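Local coordinates for protein fructose-bisphosphate aldolase class I (Thermoproteus tenax, PDB 1W8S) that is a class I aldolase of the DeoC/LacD family, built on a TIM-barrel fold and holding 1,6-di-O-phosphono-beta-D-fructofuranose in its pocket, at residues 27-32 against 82-87; 78-83 against 90-95. The protein carries 2 engineered substitutions. All blocks are in the same frame, centred on the assembly; numbering follows the deposited sequence.

Contact 1: residues 27-32 against 82-87; sequences IEHGPA and KTTLYN. With FBP (1,6-di-O-phosphono-beta-D-fructofuranose), chain O.
Lys82 meets Glu28 through its backbone first. Its N-H reaches Glu28 OE2 at 3.3 Å with an N-H...O angle of 160°, and it arrives from above the carboxylate plane. The Glu28 chain starts beside its own backbone N and bends again at chi2 (-68°), which folds the acid back to this N-H although its CB sets off away from residues 82-87. A few atoms on, Lys82 O takes the CA-H of Glu28, CA to O 3.2 Å. The lysine chain crosses the acid at about a right angle, CG nearest OE1, then bends at chi3 and chi4 to bring NZ within 2.9 Å of Thr83 O. NZ also donates to water 1, which lies within donating distance of Glu28 OE1 (2.9 Å) and Glu28 O, so that water can relay between amine and acid, whose charged atoms do not touch. Thr83 lays CB and CG2 against Ile27 O, while its OG1 is hydrogen-bonded to Glu120 of the second subunit. At Thr84 the two branches divide the work: CG2 packs on Glu28 O at 3.1 Å and on the His29 ring edge (CD2 4.0 Å), whereas OG1 shares water 2 with His29 O. That ring is held at both nitrogens, ND1 by Asp33 and NE2 by O5P of FBP, the latter bond 2.8 Å long and nearly straight at 169°. Glu28 and His29, on and just after helix 25-28, belong to the FBP pocket of this TIM-barrel-family enzyme, backed by the loop after strand 75-81.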
loop_
_atom_site.group_PDB
_atom_site.type_symbol
_atom_site.label_atom_id
_atom_site.label_comp_id
_atom_site.label_asym_id
_atom_site.label_seq_id
_atom_site.Cartn_x
_atom_site.Cartn_y
_atom_site.Cartn_z
ATOM N N ILE E 27 -24.931 6.571 -2.382
ATOM C CA ILE E 27 -23.808 5.742 -1.971
ATOM C C ILE E 27 -23.595 5.801 -0.455
ATOM O O ILE E 27 -23.519 4.776 0.175
ATOM C CB ILE E 27 -22.506 6.037 -2.794
ATOM C CG1 ILE E 27 -21.447 4.940 -2.477
ATOM C CG2 ILE E 27 -21.949 7.354 -2.463
ATOM C CD1 ILE E 27 -20.197 4.954 -3.330
ATOM N N GLU E 28 -23.616 6.993 0.136
ATOM C CA GLU E 28 -23.320 7.142 1.587
ATOM C C GLU E 28 -24.324 6.422 2.464
ATOM O O GLU E 28 -23.956 5.784 3.477
ATOM C CB GLU E 28 -23.248 8.636 1.970
ATOM C CG GLU E 28 -22.063 9.378 1.345
ATOM C CD GLU E 28 -20.709 8.953 1.879
ATOM O OE1 GLU E 28 -20.613 8.487 3.036
ATOM O OE2 GLU E 28 -19.722 9.076 1.116
ATOM N N HIS E 29 -25.613 6.519 2.112
ATOM C CA HIS E 29 -26.686 5.909 2.914
ATOM C C HIS E 29 -27.504 4.860 2.174
ATOM O O HIS E 29 -28.185 4.044 2.778
ATOM C CB HIS E 29 -27.682 6.979 3.371
ATOM C CG HIS E 29 -27.052 8.069 4.162
ATOM N ND1 HIS E 29 -27.572 9.344 4.212
ATOM C CD2 HIS E 29 -25.949 8.078 4.942
ATOM C CE1 HIS E 29 -26.809 10.098 4.982
ATOM N NE2 HIS E 29 -25.812 9.359 5.432
ATOM N N GLY E 30 -27.497 4.920 0.860
ATOM C CA GLY E 30 -28.280 3.986 0.094
ATOM C C GLY E 30 -29.675 4.530 -0.083
ATOM O O GLY E 30 -30.027 5.572 0.500
ATOM N N PRO E 31 -30.465 3.851 -0.906
ATOM C CA PRO E 31 -31.748 4.390 -1.331
ATOM C C PRO E 31 -32.893 4.307 -0.324
ATOM O O PRO E 31 -33.960 4.769 -0.680
ATOM C CB PRO E 31 -32.050 3.618 -2.619
ATOM C CG PRO E 31 -31.310 2.335 -2.504
ATOM C CD PRO E 31 -30.130 2.610 -1.618
ATOM N N ALA E 32 -32.674 3.803 0.883
ATOM C CA ALA E 32 -33.690 3.884 1.920
ATOM C C ALA E 32 -34.070 5.368 2.227
ATOM O O ALA E 32 -35.216 5.648 2.511
ATOM C CB ALA E 32 -33.238 3.139 3.185
ATOM N N LYS E 82 -18.231 6.210 0.610
ATOM C CA LYS E 82 -18.290 4.950 1.337
ATOM C C LYS E 82 -19.753 4.643 1.641
ATOM O O LYS E 82 -20.606 5.493 1.462
ATOM C CB LYS E 82 -17.490 5.009 2.641
ATOM C CG LYS E 82 -18.041 5.976 3.717
ATOM C CD LYS E 82 -17.508 5.688 5.116
ATOM C CE LYS E 82 -18.276 4.627 5.853
ATOM N NZ LYS E 82 -19.676 5.047 6.293
ATOM N N THR E 83 -20.016 3.444 2.153
ATOM C CA THR E 83 -21.363 3.006 2.493
ATOM C C THR E 83 -21.517 2.873 3.978
ATOM O O THR E 83 -20.529 2.745 4.715
ATOM C CB THR E 83 -21.680 1.627 1.853
ATOM O OG1 THR E 83 -20.929 0.610 2.510
ATOM C CG2 THR E 83 -21.232 1.575 0.419
ATOM N N THR E 84 -22.762 2.877 4.430
ATOM C CA THR E 84 -23.052 2.566 5.834
ATOM C C THR E 84 -22.990 1.095 6.122
ATOM O O THR E 84 -23.057 0.706 7.281
ATOM C CB THR E 84 -24.442 3.065 6.264
ATOM O OG1 THR E 84 -25.393 2.580 5.322
ATOM C CG2 THR E 84 -24.536 4.525 6.199
ATOM N N LEU E 85 -22.942 0.238 5.083
ATOM C CA LEU E 85 -22.781 -1.195 5.299
ATOM C C LEU E 85 -21.415 -1.536 5.889
ATOM O O LEU E 85 -21.261 -2.561 6.550
ATOM C CB LEU E 85 -22.976 -1.952 3.973
ATOM C CG LEU E 85 -24.361 -1.800 3.345
ATOM C CD1 LEU E 85 -24.403 -2.406 1.935
ATOM C CD2 LEU E 85 -25.414 -2.442 4.194
ATOM N N TYR E 86 -20.443 -0.666 5.625
ATOM C CA TYR E 86 -19.078 -0.840 6.072
ATOM C C TYR E 86 -19.001 -0.721 7.601
ATOM O O TYR E 86 -19.618 0.168 8.185
ATOM C CB TYR E 86 -18.215 0.214 5.371
ATOM C CG TYR E 86 -16.799 0.334 5.822
ATOM C CD1 TYR E 86 -15.848 -0.588 5.424
ATOM C CD2 TYR E 86 -16.400 1.372 6.675
ATOM C CE1 TYR E 86 -14.533 -0.507 5.843
ATOM C CE2 TYR E 86 -15.070 1.471 7.102
ATOM C CZ TYR E 86 -14.139 0.543 6.667
ATOM O OH TYR E 86 -12.832 0.631 7.094
ATOM N N ASN E 87 -18.254 -1.626 8.222
ATOM C CA ASN E 87 -18.051 -1.669 9.651
ATOM C C ASN E 87 -16.648 -1.287 10.130
ATOM O O ASN E 87 -16.408 -1.264 11.334
ATOM C CB ASN E 87 -18.309 -3.091 10.148
ATOM C CG ASN E 87 -19.718 -3.300 10.565
ATOM O OD1 ASN E 87 -20.460 -2.334 10.779
ATOM N ND2 ASN E 87 -20.109 -4.564 10.682
HETATM P P1 FBP O . -27.888 16.048 4.468
HETATM O O1P FBP O . -28.916 15.083 4.022
HETATM O O2P FBP O . -28.370 17.526 4.585
HETATM O O3P FBP O . -27.250 15.688 5.813
HETATM O O1 FBP O . -26.750 16.032 3.351
HETATM C C1 FBP O . -25.550 16.755 3.524
HETATM C C2 FBP O . -24.392 15.765 3.715
HETATM O O2 FBP O . -23.166 16.485 3.972
HETATM C C3 FBP O . -24.180 14.814 2.529
HETATM O O3 FBP O . -23.491 15.380 1.426
HETATM C C4 FBP O . -23.409 13.682 3.207
HETATM O O4 FBP O . -23.475 12.428 2.550
HETATM C C5 FBP O . -24.121 13.598 4.550
HETATM O O5 FBP O . -24.608 14.919 4.846
HETATM C C6 FBP O . -23.170 13.096 5.630
HETATM O O6 FBP O . -23.837 13.128 6.879
HETATM P P2 FBP O . -23.962 11.798 7.794
HETATM O O4P FBP O . -25.319 11.860 8.454
HETATM O O5P FBP O . -23.734 10.557 6.930
HETATM O O6P FBP O . -22.972 11.861 8.971
HETATM O O HOH W 1 -21.486 6.269 4.604
HETATM O O HOH W 2 -28.043 3.691 5.413
#

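Contact 2: residues 78-83 against 90-95; sequences KLNGKT and PVSVAN
Asn80 reaches across to Ser92 and Val93 with CB, CG and ND2. CB lies 3.1 Å from Val93 O, the same carbonyl that receives the CA-H of Asn80. With chi1 at 54°, CG is tucked in between the two main-chain neighbours of CA and stands 3.4 Å from Ser92 OG. At the tip the branches part: OD1 takes a weak bond from Lys78 NZ, and ND2 gives a hydrogen to Ser92 O at 3.0 Å. The acceptor lies close to the amide plane of Asn80, yet the donor stands 64° out of the carbonyl plane of Ser92. ND2 also donates to Thr112 O on strand 108-113, so one amide joins three backbone stretches. One residue earlier, Leu79 O receives Asn95 N at 2.8 Å, with an N-H...O angle of 164°. Water 6 connects Gly81 O, Val93 O and Asn95 ND2, and water 5 joins Gly81 O to Val93 N. Farther along, Lys82 lays CB and CD against Val91 O. The chemistry suggests that the hairpin of strands 75-81 and 93-94 is held here largely by one straight backbone bond, the Asn80 amide and bridging waters.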
loop_
_atom_site.group_PDB
_atom_site.type_symbol
_atom_site.label_atom_id
_atom_site.label_comp_id
_atom_site.label_asym_id
_atom_site.label_seq_id
_atom_site.Cartn_x
_atom_site.Cartn_y
_atom_site.Cartn_z
ATOM N N LYS E 78 -18.450 15.163 -5.907
ATOM C CA LYS E 78 -18.030 14.475 -4.703
ATOM C C LYS E 78 -17.150 13.299 -5.107
ATOM O O LYS E 78 -17.637 12.354 -5.735
ATOM C CB LYS E 78 -19.278 13.940 -3.992
ATOM C CG LYS E 78 -19.018 13.146 -2.719
ATOM C CD LYS E 78 -18.128 13.886 -1.815
ATOM C CE LYS E 78 -18.039 13.244 -0.419
ATOM N NZ LYS E 78 -18.189 11.809 -0.409
ATOM N N LEU E 79 -15.858 13.391 -4.817
ATOM C CA LEU E 79 -14.866 12.475 -5.402
ATOM C C LEU E 79 -14.777 11.131 -4.700
ATOM O O LEU E 79 -14.479 10.136 -5.347
ATOM C CB LEU E 79 -13.451 13.081 -5.444
ATOM C CG LEU E 79 -13.317 14.363 -6.254
ATOM C CD1 LEU E 79 -12.021 15.036 -5.858
ATOM C CD2 LEU E 79 -13.320 14.058 -7.718
ATOM N N ASN E 80 -14.986 11.099 -3.388
ATOM C CA ASN E 80 -14.856 9.859 -2.652
ATOM C C ASN E 80 -16.230 9.356 -2.270
ATOM O O ASN E 80 -17.225 9.918 -2.686
ATOM C CB ASN E 80 -13.852 9.897 -1.474
ATOM C CG ASN E 80 -14.092 11.008 -0.451
ATOM O OD1 ASN E 80 -14.892 11.919 -0.657
ATOM N ND2 ASN E 80 -13.324 10.958 0.640
ATOM N N GLY E 81 -16.300 8.282 -1.517
ATOM C CA GLY E 81 -17.588 7.776 -1.072
ATOM C C GLY E 81 -17.437 6.428 -0.437
ATOM O O GLY E 81 -16.553 5.633 -0.807
ATOM N N LYS E 82 -18.231 6.210 0.610
ATOM C CA LYS E 82 -18.290 4.950 1.337
ATOM C C LYS E 82 -19.753 4.643 1.641
ATOM O O LYS E 82 -20.606 5.493 1.462
ATOM C CB LYS E 82 -17.490 5.009 2.641
ATOM C CG LYS E 82 -18.041 5.976 3.717
ATOM C CD LYS E 82 -17.508 5.688 5.116
ATOM C CE LYS E 82 -18.276 4.627 5.853
ATOM N NZ LYS E 82 -19.676 5.047 6.293
ATOM N N THR E 83 -20.016 3.444 2.153
ATOM C CA THR E 83 -21.363 3.006 2.493
ATOM C C THR E 83 -21.517 2.873 3.978
ATOM O O THR E 83 -20.529 2.745 4.715
ATOM C CB THR E 83 -21.680 1.627 1.853
ATOM O OG1 THR E 83 -20.929 0.610 2.510
ATOM C CG2 THR E 83 -21.232 1.575 0.419
ATOM N N PRO E 90 -13.556 4.321 9.877
ATOM C CA PRO E 90 -14.149 5.072 8.766
ATOM C C PRO E 90 -13.142 5.481 7.733
ATOM O O PRO E 90 -12.136 6.068 8.070
ATOM C CB PRO E 90 -14.734 6.322 9.440
ATOM C CG PRO E 90 -14.930 5.929 10.837
ATOM C CD PRO E 90 -13.886 4.948 11.163
ATOM N N VAL E 91 -13.446 5.192 6.480
ATOM C CA VAL E 91 -12.553 5.530 5.396
ATOM C C VAL E 91 -13.369 5.698 4.130
ATOM O O VAL E 91 -14.314 4.961 3.889
ATOM C CB VAL E 91 -11.454 4.463 5.252
ATOM C CG1 VAL E 91 -12.018 3.183 4.726
ATOM C CG2 VAL E 91 -10.308 4.968 4.376
ATOM N N SER E 92 -13.020 6.697 3.345
ATOM C CA SER E 92 -13.724 6.999 2.092
ATOM C C SER E 92 -12.648 7.365 1.051
ATOM O O SER E 92 -11.937 8.348 1.249
ATOM C CB SER E 92 -14.668 8.166 2.303
ATOM O OG SER E 92 -15.485 8.408 1.145
ATOM N N VAL E 93 -12.480 6.537 0.016
ATOM C CA VAL E 93 -11.440 6.778 -0.986
ATOM C C VAL E 93 -12.027 7.307 -2.294
ATOM O O VAL E 93 -13.193 7.093 -2.606
ATOM C CB VAL E 93 -10.612 5.518 -1.289
ATOM C CG1 VAL E 93 -9.941 5.000 -0.066
ATOM C CG2 VAL E 93 -11.453 4.466 -1.898
ATOM N N ALA E 94 -11.188 7.987 -3.061
ATOM C CA ALA E 94 -11.617 8.577 -4.306
ATOM C C ALA E 94 -12.012 7.518 -5.292
ATOM O O ALA E 94 -11.316 6.514 -5.453
ATOM C CB ALA E 94 -10.490 9.445 -4.899
ATOM N N ASN E 95 -13.152 7.713 -5.935
ATOM C CA ASN E 95 -13.568 6.867 -7.052
ATOM C C ASN E 95 -13.503 7.624 -8.379
ATOM O O ASN E 95 -13.951 7.113 -9.427
ATOM C CB ASN E 95 -14.989 6.315 -6.844
ATOM C CG ASN E 95 -16.006 7.383 -6.665
ATOM O OD1 ASN E 95 -16.314 8.122 -7.600
ATOM N ND2 ASN E 95 -16.553 7.480 -5.462
HETATM O O HOH W 3 -17.690 10.343 -7.490
HETATM O O HOH W 4 -17.417 9.694 2.259
HETATM O O HOH W 5 -14.416 4.243 0.115
HETATM O O HOH W 6 -15.415 5.658 -3.353
#

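From the N terminus the chain passes strand 18-22 and helix 25-28, which opens contact 1. It then runs through helix 43-53, strand 57-60 and helix 62-68 to strand 75-81, where contact 2 begins. Residues 82-87 close the long loop of contact 1, and residues 90-95 close the short hairpin of contact 2. Because 78-83 starts inside the first loop and 90-95 lies beyond its end, the loops cross; Lys82 and Thr83 belong to both. The centres are 11 Å apart, and Glu28 OE2 comes to 3.5 Å from Lys78 NZ, a long and weak ion pair. Together they tie pocket, barrel strand and hairpin, beside the second subunit.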